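Local coordinates for protein putative aminopeptidase (Leishmania major, PDB 5NTH) that probably acts as a manganese-dependent M17 leucyl aminopeptidase, removing residues from the amino ends of peptides, and here holds actinonin at its two-metal site, at residues Leu137-Glu148 / Met179-Ala190; Met445-Cys456 / Gly525-Phe534. All coordinates share one frame; numbering follows the deposited sequence.

Contact 1 of 2, residues Leu137-Glu148 / Met179-Ala190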
loop_
_atom_site.group_PDB
_atom_site.type_symbol
_atom_site.label_atom_id
_atom_site.label_comp_id
_atom_site.label_asym_id
_atom_site.label_seq_id
_atom_site.Cartn_x
_atom_site.Cartn_y
_atom_site.Cartn_z
ATOM N N LEU A 137 -28.919 -33.547 -21.543
ATOM C CA LEU A 137 -29.170 -33.672 -20.104
ATOM C C LEU A 137 -30.631 -33.386 -19.885
ATOM O O LEU A 137 -31.097 -32.316 -20.235
ATOM C CB LEU A 137 -28.337 -32.689 -19.293
ATOM C CG LEU A 137 -28.754 -32.451 -17.832
ATOM C CD1 LEU A 137 -28.515 -33.696 -17.001
ATOM C CD2 LEU A 137 -28.008 -31.247 -17.251
ATOM N N ASP A 138 -31.336 -34.352 -19.312
ATOM C CA ASP A 138 -32.707 -34.178 -18.889
ATOM C C ASP A 138 -32.689 -33.559 -17.495
ATOM O O ASP A 138 -31.960 -34.015 -16.606
ATOM C CB ASP A 138 -33.465 -35.513 -18.867
ATOM C CG ASP A 138 -33.952 -35.952 -20.246
ATOM O OD1 ASP A 138 -34.068 -35.154 -21.182
ATOM O OD2 ASP A 138 -34.247 -37.138 -20.408
ATOM N N VAL A 139 -33.478 -32.496 -17.326
ATOM C CA VAL A 139 -33.543 -31.783 -16.069
ATOM C C VAL A 139 -34.968 -31.864 -15.542
ATOM O O VAL A 139 -35.887 -31.240 -16.096
ATOM C CB VAL A 139 -33.137 -30.323 -16.235
ATOM C CG1 VAL A 139 -33.211 -29.602 -14.904
ATOM C CG2 VAL A 139 -31.735 -30.248 -16.787
ATOM N N TYR A 140 -35.131 -32.647 -14.478
ATOM C CA TYR A 140 -36.425 -32.893 -13.923
ATOM C C TYR A 140 -36.508 -32.009 -12.728
ATOM O O TYR A 140 -35.793 -32.223 -11.766
ATOM C CB TYR A 140 -36.628 -34.369 -13.542
ATOM C CG TYR A 140 -37.173 -35.230 -14.673
ATOM C CD1 TYR A 140 -36.328 -35.674 -15.706
ATOM C CD2 TYR A 140 -38.532 -35.607 -14.726
ATOM C CE1 TYR A 140 -36.809 -36.486 -16.744
ATOM C CE2 TYR A 140 -39.024 -36.408 -15.770
ATOM C CZ TYR A 140 -38.157 -36.851 -16.777
ATOM O OH TYR A 140 -38.584 -37.635 -17.830
ATOM N N VAL A 141 -37.394 -31.020 -12.801
ATOM C CA VAL A 141 -37.580 -30.055 -11.732
ATOM C C VAL A 141 -38.932 -30.153 -11.061
ATOM O O VAL A 141 -39.956 -30.034 -11.697
ATOM C CB VAL A 141 -37.483 -28.631 -12.255
ATOM C CG1 VAL A 141 -37.375 -27.661 -11.079
ATOM C CG2 VAL A 141 -36.301 -28.492 -13.189
ATOM N N CYS A 142 -38.897 -30.343 -9.752
ATOM C CA CYS A 142 -40.089 -30.338 -8.917
ATOM C C CYS A 142 -40.351 -28.949 -8.323
ATOM O O CYS A 142 -39.961 -28.644 -7.182
ATOM C CB CYS A 142 -39.946 -31.383 -7.829
ATOM S SG CYS A 142 -39.877 -33.004 -8.600
ATOM N N ALA A 143 -41.026 -28.125 -9.121
ATOM C CA ALA A 143 -41.351 -26.766 -8.739
ATOM C C ALA A 143 -42.779 -26.445 -9.110
ATOM O O ALA A 143 -43.214 -26.766 -10.227
ATOM C CB ALA A 143 -40.410 -25.774 -9.403
ATOM N N PRO A 144 -43.485 -25.751 -8.194
ATOM C CA PRO A 144 -44.903 -25.459 -8.369
ATOM C C PRO A 144 -45.161 -24.430 -9.464
ATOM O O PRO A 144 -44.268 -23.688 -9.883
ATOM C CB PRO A 144 -45.332 -24.928 -7.002
ATOM C CG PRO A 144 -44.097 -24.342 -6.416
ATOM C CD PRO A 144 -42.899 -24.920 -7.120
ATOM N N ALA A 145 -46.393 -24.436 -9.944
ATOM C CA ALA A 145 -46.805 -23.531 -11.000
ATOM C C ALA A 145 -46.591 -22.093 -10.510
ATOM O O ALA A 145 -46.880 -21.786 -9.347
ATOM C CB ALA A 145 -48.274 -23.779 -11.349
ATOM N N GLY A 146 -46.068 -21.239 -11.385
ATOM C CA GLY A 146 -45.607 -19.901 -10.996
ATOM C C GLY A 146 -44.093 -19.753 -11.002
ATOM O O GLY A 146 -43.577 -18.643 -11.077
ATOM N N SER A 147 -43.393 -20.879 -10.944
ATOM C CA SER A 147 -41.954 -20.914 -10.978
ATOM C C SER A 147 -41.317 -21.036 -12.397
ATOM O O SER A 147 -40.091 -20.983 -12.548
ATOM C CB SER A 147 -41.485 -22.015 -10.034
ATOM O OG SER A 147 -41.786 -23.320 -10.507
ATOM N N GLU A 148 -42.124 -21.093 -13.448
ATOM C CA GLU A 148 -41.596 -21.298 -14.804
ATOM C C GLU A 148 -40.483 -20.338 -15.242
ATOM O O GLU A 148 -39.487 -20.782 -15.813
ATOM C CB GLU A 148 -42.704 -21.288 -15.853
ATOM C CG GLU A 148 -43.694 -22.449 -15.737
ATOM C CD GLU A 148 -44.887 -22.165 -14.832
ATOM O OE1 GLU A 148 -45.370 -20.994 -14.753
ATOM O OE2 GLU A 148 -45.345 -23.126 -14.180
ATOM N N MET A 179 -23.716 -29.660 -26.201
ATOM C CA MET A 179 -24.668 -30.468 -25.494
ATOM C C MET A 179 -26.015 -29.758 -25.512
ATOM O O MET A 179 -26.218 -28.806 -26.242
ATOM C CB MET A 179 -24.158 -30.667 -24.075
ATOM C CG MET A 179 -24.220 -29.400 -23.244
ATOM S SD MET A 179 -24.358 -29.772 -21.517
ATOM C CE MET A 179 -26.089 -30.111 -21.290
ATOM N N SER A 180 -26.937 -30.225 -24.690
ATOM C CA SER A 180 -28.283 -29.724 -24.727
ATOM C C SER A 180 -29.049 -30.078 -23.488
ATOM O O SER A 180 -28.938 -31.196 -23.009
ATOM C CB SER A 180 -28.992 -30.333 -25.920
ATOM O OG SER A 180 -30.120 -29.554 -26.150
ATOM N N LEU A 181 -29.858 -29.143 -22.996
ATOM C CA LEU A 181 -30.649 -29.374 -21.774
ATOM C C LEU A 181 -32.115 -29.443 -22.089
ATOM O O LEU A 181 -32.620 -28.588 -22.781
ATOM C CB LEU A 181 -30.433 -28.286 -20.737
ATOM C CG LEU A 181 -29.019 -28.150 -20.190
ATOM C CD1 LEU A 181 -28.203 -27.273 -21.127
ATOM C CD2 LEU A 181 -29.050 -27.529 -18.808
ATOM N N ASN A 182 -32.778 -30.481 -21.584
ATOM C CA ASN A 182 -34.199 -30.727 -21.818
ATOM C C ASN A 182 -34.953 -30.616 -20.475
ATOM O O ASN A 182 -34.814 -31.475 -19.596
ATOM C CB ASN A 182 -34.364 -32.103 -22.447
ATOM C CG ASN A 182 -35.824 -32.462 -22.717
ATOM O OD1 ASN A 182 -36.368 -33.398 -22.108
ATOM N ND2 ASN A 182 -36.479 -31.691 -23.612
ATOM N N VAL A 183 -35.720 -29.539 -20.307
ATOM C CA VAL A 183 -36.362 -29.283 -19.022
ATOM C C VAL A 183 -37.732 -29.935 -18.990
ATOM O O VAL A 183 -38.562 -29.766 -19.902
ATOM C CB VAL A 183 -36.507 -27.779 -18.676
ATOM C CG1 VAL A 183 -36.921 -27.605 -17.223
ATOM C CG2 VAL A 183 -35.191 -27.034 -18.871
ATOM N N VAL A 184 -37.941 -30.660 -17.901
ATOM C CA VAL A 184 -39.188 -31.340 -17.623
ATOM C C VAL A 184 -39.652 -30.869 -16.266
ATOM O O VAL A 184 -39.184 -31.346 -15.240
ATOM C CB VAL A 184 -39.006 -32.877 -17.594
ATOM C CG1 VAL A 184 -40.331 -33.577 -17.351
ATOM C CG2 VAL A 184 -38.407 -33.371 -18.896
ATOM N N MET A 185 -40.563 -29.918 -16.250
ATOM C CA MET A 185 -41.091 -29.480 -14.972
ATOM C C MET A 185 -42.283 -30.343 -14.526
ATOM O O MET A 185 -43.085 -30.800 -15.360
ATOM C CB MET A 185 -41.518 -28.035 -15.078
ATOM C CG MET A 185 -40.352 -27.085 -15.268
ATOM S SD MET A 185 -40.921 -25.390 -15.512
ATOM C CE MET A 185 -41.432 -25.513 -17.246
ATOM N N SER A 186 -42.429 -30.523 -13.212
ATOM C CA SER A 186 -43.604 -31.229 -12.683
ATOM C C SER A 186 -44.938 -30.470 -13.001
ATOM O O SER A 186 -45.920 -31.093 -13.406
ATOM C CB SER A 186 -43.443 -31.592 -11.189
ATOM O OG SER A 186 -43.186 -30.452 -10.396
ATOM N N SER A 187 -44.935 -29.146 -12.884
ATOM C CA SER A 187 -46.084 -28.319 -13.287
ATOM C C SER A 187 -46.210 -28.295 -14.803
ATOM O O SER A 187 -45.186 -28.305 -15.499
ATOM C CB SER A 187 -45.940 -26.849 -12.829
ATOM O OG SER A 187 -45.608 -25.987 -13.942
ATOM N N ARG A 188 -47.453 -28.182 -15.293
ATOM C CA ARG A 188 -47.730 -28.179 -16.731
ATOM C C ARG A 188 -48.241 -26.847 -17.255
ATOM O O ARG A 188 -48.632 -26.749 -18.423
ATOM C CB ARG A 188 -48.739 -29.272 -17.073
ATOM C CG ARG A 188 -48.256 -30.700 -16.836
ATOM C CD ARG A 188 -49.281 -31.745 -17.331
ATOM N NE ARG A 188 -49.397 -31.661 -18.792
ATOM C CZ ARG A 188 -50.477 -31.319 -19.477
ATOM N NH1 ARG A 188 -50.397 -31.259 -20.790
ATOM N NH2 ARG A 188 -51.642 -31.065 -18.883
ATOM N N ALA A 189 -48.173 -25.812 -16.423
ATOM C CA ALA A 189 -48.728 -24.481 -16.749
ATOM C C ALA A 189 -48.229 -23.832 -18.050
ATOM O O ALA A 189 -48.975 -23.123 -18.731
ATOM C CB ALA A 189 -48.497 -23.543 -15.592
ATOM N N ALA A 190 -46.971 -24.062 -18.385
ATOM C CA ALA A 190 -46.428 -23.622 -19.673
ATOM C C ALA A 190 -47.146 -24.266 -20.875
ATOM O O ALA A 190 -47.230 -23.663 -21.969
ATOM C CB ALA A 190 -44.920 -23.902 -19.736
#

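Contact 2 of 2, residues Met445-Cys456 / Gly525-Phe534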
loop_
_atom_site.group_PDB
_atom_site.type_symbol
_atom_site.label_atom_id
_atom_site.label_comp_id
_atom_site.label_asym_id
_atom_site.label_seq_id
_atom_site.Cartn_x
_atom_site.Cartn_y
_atom_site.Cartn_z
ATOM N N MET A 445 -39.783 -3.948 -8.160
ATOM C CA MET A 445 -38.557 -4.465 -8.680
ATOM C C MET A 445 -38.047 -5.561 -7.746
ATOM O O MET A 445 -37.629 -6.589 -8.221
ATOM C CB MET A 445 -37.550 -3.350 -8.868
ATOM C CG MET A 445 -36.330 -3.769 -9.651
ATOM S SD MET A 445 -36.626 -4.220 -11.377
ATOM C CE MET A 445 -36.906 -2.659 -12.190
ATOM N N ILE A 446 -38.141 -5.370 -6.429
ATOM C CA ILE A 446 -37.733 -6.421 -5.482
ATOM C C ILE A 446 -38.496 -7.702 -5.774
ATOM O O ILE A 446 -37.922 -8.788 -5.864
ATOM C CB ILE A 446 -37.918 -5.992 -4.013
ATOM C CG1 ILE A 446 -37.041 -4.780 -3.670
ATOM C CG2 ILE A 446 -37.589 -7.096 -3.025
ATOM C CD1 ILE A 446 -35.727 -4.642 -4.397
ATOM N N SER A 447 -39.795 -7.549 -5.954
ATOM C CA SER A 447 -40.667 -8.674 -6.264
ATOM C C SER A 447 -40.413 -9.328 -7.589
ATOM O O SER A 447 -40.609 -10.531 -7.697
ATOM C CB SER A 447 -42.117 -8.228 -6.237
ATOM O OG SER A 447 -42.437 -7.903 -4.906
ATOM N N ALA A 448 -40.033 -8.567 -8.608
ATOM C CA ALA A 448 -39.749 -9.195 -9.880
ATOM C C ALA A 448 -38.441 -9.984 -9.751
ATOM O O ALA A 448 -38.257 -11.007 -10.376
ATOM C CB ALA A 448 -39.681 -8.167 -10.976
ATOM N N GLY A 449 -37.572 -9.524 -8.876
ATOM C CA GLY A 449 -36.390 -10.251 -8.519
ATOM C C GLY A 449 -36.654 -11.565 -7.812
ATOM O O GLY A 449 -35.964 -12.537 -8.058
ATOM N N LEU A 450 -37.625 -11.609 -6.921
ATOM C CA LEU A 450 -37.923 -12.864 -6.223
ATOM C C LEU A 450 -38.564 -13.878 -7.136
ATOM O O LEU A 450 -38.318 -15.075 -7.022
ATOM C CB LEU A 450 -38.867 -12.631 -5.051
ATOM C CG LEU A 450 -38.385 -11.680 -3.974
ATOM C CD1 LEU A 450 -39.423 -11.528 -2.859
ATOM C CD2 LEU A 450 -37.027 -12.166 -3.457
ATOM N N GLN A 451 -39.428 -13.397 -8.017
ATOM C CA GLN A 451 -40.092 -14.265 -8.974
ATOM C C GLN A 451 -39.157 -14.704 -10.079
ATOM O O GLN A 451 -39.325 -15.783 -10.578
ATOM C CB GLN A 451 -41.332 -13.595 -9.599
ATOM C CG GLN A 451 -42.626 -13.708 -8.793
ATOM C CD GLN A 451 -43.087 -15.146 -8.535
ATOM O OE1 GLN A 451 -43.256 -15.530 -7.364
ATOM N NE2 GLN A 451 -43.300 -15.949 -9.617
ATOM N N SER A 452 -38.201 -13.865 -10.469
ATOM C CA SER A 452 -37.307 -14.155 -11.596
ATOM C C SER A 452 -36.062 -14.935 -11.223
ATOM O O SER A 452 -35.421 -15.456 -12.096
ATOM C CB SER A 452 -36.826 -12.861 -12.272
ATOM O OG SER A 452 -35.891 -12.161 -11.480
ATOM N N GLY A 453 -35.683 -14.952 -9.953
ATOM C CA GLY A 453 -34.368 -15.425 -9.541
ATOM C C GLY A 453 -33.172 -14.527 -9.869
ATOM O O GLY A 453 -32.031 -14.967 -9.736
ATOM N N ASP A 454 -33.427 -13.301 -10.338
ATOM C CA ASP A 454 -32.411 -12.243 -10.500
ATOM C C ASP A 454 -32.617 -11.280 -9.316
ATOM O O ASP A 454 -33.295 -10.250 -9.418
ATOM C CB ASP A 454 -32.612 -11.459 -11.808
ATOM C CG ASP A 454 -32.148 -12.203 -13.065
ATOM O OD1 ASP A 454 -31.727 -13.373 -13.005
ATOM O OD2 ASP A 454 -32.199 -11.593 -14.159
ATOM N N LEU A 455 -32.003 -11.612 -8.200
ATOM C CA LEU A 455 -32.295 -10.944 -6.950
ATOM C C LEU A 455 -31.874 -9.462 -6.872
ATOM O O LEU A 455 -31.092 -8.956 -7.667
ATOM C CB LEU A 455 -31.688 -11.732 -5.794
ATOM C CG LEU A 455 -31.978 -13.229 -5.749
ATOM C CD1 LEU A 455 -31.291 -13.863 -4.546
ATOM C CD2 LEU A 455 -33.462 -13.491 -5.693
ATOM N N CYS A 456 -32.433 -8.807 -5.861
ATOM C CA CYS A 456 -32.516 -7.372 -5.744
ATOM C C CYS A 456 -32.648 -7.002 -4.311
ATOM O O CYS A 456 -33.234 -7.746 -3.530
ATOM C CB CYS A 456 -33.795 -6.885 -6.364
ATOM S SG CYS A 456 -33.619 -6.522 -8.065
ATOM N N GLY A 525 -25.937 -13.660 -16.994
ATOM C CA GLY A 525 -27.123 -13.224 -17.733
ATOM C C GLY A 525 -28.064 -12.339 -16.914
ATOM O O GLY A 525 -29.142 -11.960 -17.395
ATOM N N TYR A 526 -27.663 -12.003 -15.682
ATOM C CA TYR A 526 -28.481 -11.199 -14.791
ATOM C C TYR A 526 -29.041 -9.979 -15.490
ATOM O O TYR A 526 -28.313 -9.280 -16.182
ATOM C CB TYR A 526 -27.675 -10.713 -13.613
ATOM C CG TYR A 526 -28.500 -10.001 -12.582
ATOM C CD1 TYR A 526 -29.073 -8.737 -12.833
ATOM C CD2 TYR A 526 -28.714 -10.568 -11.351
ATOM C CE1 TYR A 526 -29.836 -8.082 -11.879
ATOM C CE2 TYR A 526 -29.459 -9.904 -10.393
ATOM C CZ TYR A 526 -30.008 -8.665 -10.666
ATOM O OH TYR A 526 -30.772 -8.072 -9.706
ATOM N N GLY A 527 -30.329 -9.725 -15.251
ATOM C CA GLY A 527 -31.008 -8.556 -15.740
ATOM C C GLY A 527 -32.117 -8.908 -16.694
ATOM O O GLY A 527 -33.149 -8.253 -16.699
ATOM N N VAL A 528 -31.895 -9.929 -17.507
ATOM C CA VAL A 528 -32.792 -10.299 -18.592
ATOM C C VAL A 528 -34.157 -10.724 -18.073
ATOM O O VAL A 528 -35.193 -10.369 -18.646
ATOM C CB VAL A 528 -32.226 -11.491 -19.380
ATOM C CG1 VAL A 528 -33.244 -11.994 -20.392
ATOM C CG2 VAL A 528 -30.929 -11.104 -20.089
ATOM N N THR A 529 -34.137 -11.514 -17.006
ATOM C CA THR A 529 -35.342 -12.098 -16.438
ATOM C C THR A 529 -35.921 -11.212 -15.334
ATOM O O THR A 529 -37.114 -11.348 -14.977
ATOM C CB THR A 529 -35.067 -13.522 -15.898
ATOM O OG1 THR A 529 -34.368 -14.291 -16.885
ATOM C CG2 THR A 529 -36.354 -14.259 -15.596
ATOM N N LEU A 530 -35.100 -10.321 -14.772
ATOM C CA LEU A 530 -35.614 -9.370 -13.816
ATOM C C LEU A 530 -36.622 -8.477 -14.536
ATOM O O LEU A 530 -37.754 -8.318 -14.094
ATOM C CB LEU A 530 -34.485 -8.566 -13.207
ATOM C CG LEU A 530 -34.922 -7.480 -12.216
ATOM C CD1 LEU A 530 -35.600 -8.022 -10.956
ATOM C CD2 LEU A 530 -33.700 -6.663 -11.879
ATOM N N VAL A 531 -36.198 -7.953 -15.679
ATOM C CA VAL A 531 -36.959 -6.994 -16.490
ATOM C C VAL A 531 -38.183 -7.598 -17.175
ATOM O O VAL A 531 -39.222 -6.962 -17.290
ATOM C CB VAL A 531 -36.046 -6.400 -17.557
ATOM C CG1 VAL A 531 -36.810 -5.722 -18.672
ATOM C CG2 VAL A 531 -35.119 -5.397 -16.921
ATOM N N PHE A 532 -38.039 -8.813 -17.669
ATOM C CA PHE A 532 -39.164 -9.549 -18.168
ATOM C C PHE A 532 -40.247 -9.649 -17.088
ATOM O O PHE A 532 -41.384 -9.289 -17.338
ATOM C CB PHE A 532 -38.710 -10.920 -18.638
ATOM C CG PHE A 532 -39.685 -11.592 -19.544
ATOM C CD1 PHE A 532 -40.682 -12.378 -19.034
ATOM C CD2 PHE A 532 -39.602 -11.418 -20.931
ATOM C CE1 PHE A 532 -41.578 -13.004 -19.888
ATOM C CE2 PHE A 532 -40.495 -12.045 -21.798
ATOM C CZ PHE A 532 -41.483 -12.844 -21.271
ATOM N N GLU A 533 -39.892 -10.069 -15.878
ATOM C CA GLU A 533 -40.889 -10.176 -14.793
ATOM C C GLU A 533 -41.483 -8.829 -14.443
ATOM O O GLU A 533 -42.709 -8.664 -14.457
ATOM C CB GLU A 533 -40.304 -10.785 -13.516
ATOM C CG GLU A 533 -40.409 -12.293 -13.480
ATOM C CD GLU A 533 -41.856 -12.817 -13.481
ATOM O OE1 GLU A 533 -42.709 -12.279 -12.722
ATOM O OE2 GLU A 533 -42.134 -13.792 -14.249
ATOM N N PHE A 534 -40.600 -7.883 -14.139
ATOM C CA PHE A 534 -40.989 -6.562 -13.738
ATOM C C PHE A 534 -42.009 -5.942 -14.690
ATOM O O PHE A 534 -43.025 -5.432 -14.238
ATOM C CB PHE A 534 -39.746 -5.667 -13.618
ATOM C CG PHE A 534 -40.060 -4.259 -13.226
ATOM C CD1 PHE A 534 -40.399 -3.958 -11.912
ATOM C CD2 PHE A 534 -40.055 -3.246 -14.175
ATOM C CE1 PHE A 534 -40.719 -2.662 -11.546
ATOM C CE2 PHE A 534 -40.360 -1.944 -13.819
ATOM C CZ PHE A 534 -40.695 -1.651 -12.503
#

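Contact 1 of 2, residues Leu137-Glu148 / Met179-Ala190
Two neighbouring parallel strands of the beta-alpha-beta unit 137-142, 148-156, 181-185, in the macro-like N-terminal domain, meet where Leu137-Val141 pairs with Leu181-Met185. The axes of the two strand segments come within 4.6 Å, and six backbone hydrogen bonds join them, from Leu137 N to Ser180 O at one end to Ser186 N on Val141 O at the other. Leu137, Val139, Val141, Leu181, Val183 and Met185 share the face covered by helices 117-127 and 148-156; the beta-branched valines suit a strand, and the leucines and Met185 are apolar fillers of the interior. Val141 CG2 reaches Val183 CG1 at 4.2 Å. The other face carries Tyr140, whose CG turns back beside its own backbone N (chi1 -89°), laying the ring flat against its neighbour: Val184 CB stands 3.9 Å from the ring centroid, 8° off the normal, a CH-pi contact. Phe66 meets the same ring edge-to-face. Past the strand ends, Glu148 opens helix 148-156 and sets CG 4.0 Å from Met185 SD; the bend at chi2 (89°) then turns the carboxylate to the loop before helix 189-192, where Ser187 OG donates a 2.9 Å hydrogen bond to the anti lone pair of Glu148 OE2.

Contact 2 of 2, residues Met445-Cys456 / Gly525-Phe534
Leu530 and Asp454 carry this crossing of two helices in the catalytic domain, where the axes of segments 445-452 and 528-534 pass 8.2 Å apart at 117°. Followed outward, Leu530 first sets CB against Asp454 CB. With CG extended away from its own backbone N (chi1 178°), the chain runs on to Met445 SD, and the two methyls then part: CD2 touches both Cys456 SG and Met445 SD, while CD1 presses on the backbone of Gly449, where a CB would run into Asp454 O. The whole leucine is a knob in the hole formed by Met445, Ala448, Gly449 and Ser452. Beside it, Met445 curls at chi2 and chi3 until CE stands 3.5 Å from the centroid of the Phe534 ring, 6° off its normal, a CH-pi contact that a flexible thioether makes easily; Met445 SD adds an oblique Met-aromatic contact, 4.2 Å from the Phe534 centroid. Ala448, small enough for close approach, puts CB 3.6 Å from Phe534 CB.

Asp454 suits the start of helix 528-536: OD2 accepts Gly527 N at 2.9 Å, from above the carboxylate plane, and more weakly Thr529 N and Leu530 N, amides that the helix start leaves without a carbonyl partner within the helix. Its other oxygen, OD1, is held by Asn153. Asp454 CB also lies over a face of the Tyr526 ring, 4.0 Å from the centroid. Ser452 closes the preceding helix with an ST turn, OG accepting Asp454 N at 2.9 Å and donating to Ala448 O, which fixes the bend that delivers the aspartate. Helix 528-536 is backed by helices 203-221 and 323-341, through Val528, Thr529, Val531 and Phe532, while Cys456 and Tyr526 lean on strand 432-436.

Overall arrangement
Both contacts are largely buried, but contact 1 lies about 21 Å from the centre of the chain, in the N-terminal domain, and contact 2 about 9 Å from it, in the catalytic domain. They share no helix or strand. Contact 1 relies on regular backbone pairing between strands, with side chains filling in on both faces; contact 2 has no backbone-to-backbone bonds between its segments and depends on interlocking side chains and one carboxylate at a helix start. Their centres are about 19 Å apart, and they meet across the domain boundary, where Gly146 O weakly accepts from Gln451 NE2. Helix 148-156 reinforces this meeting: it covers strand 181-185, while its Asn153 holds Asp454.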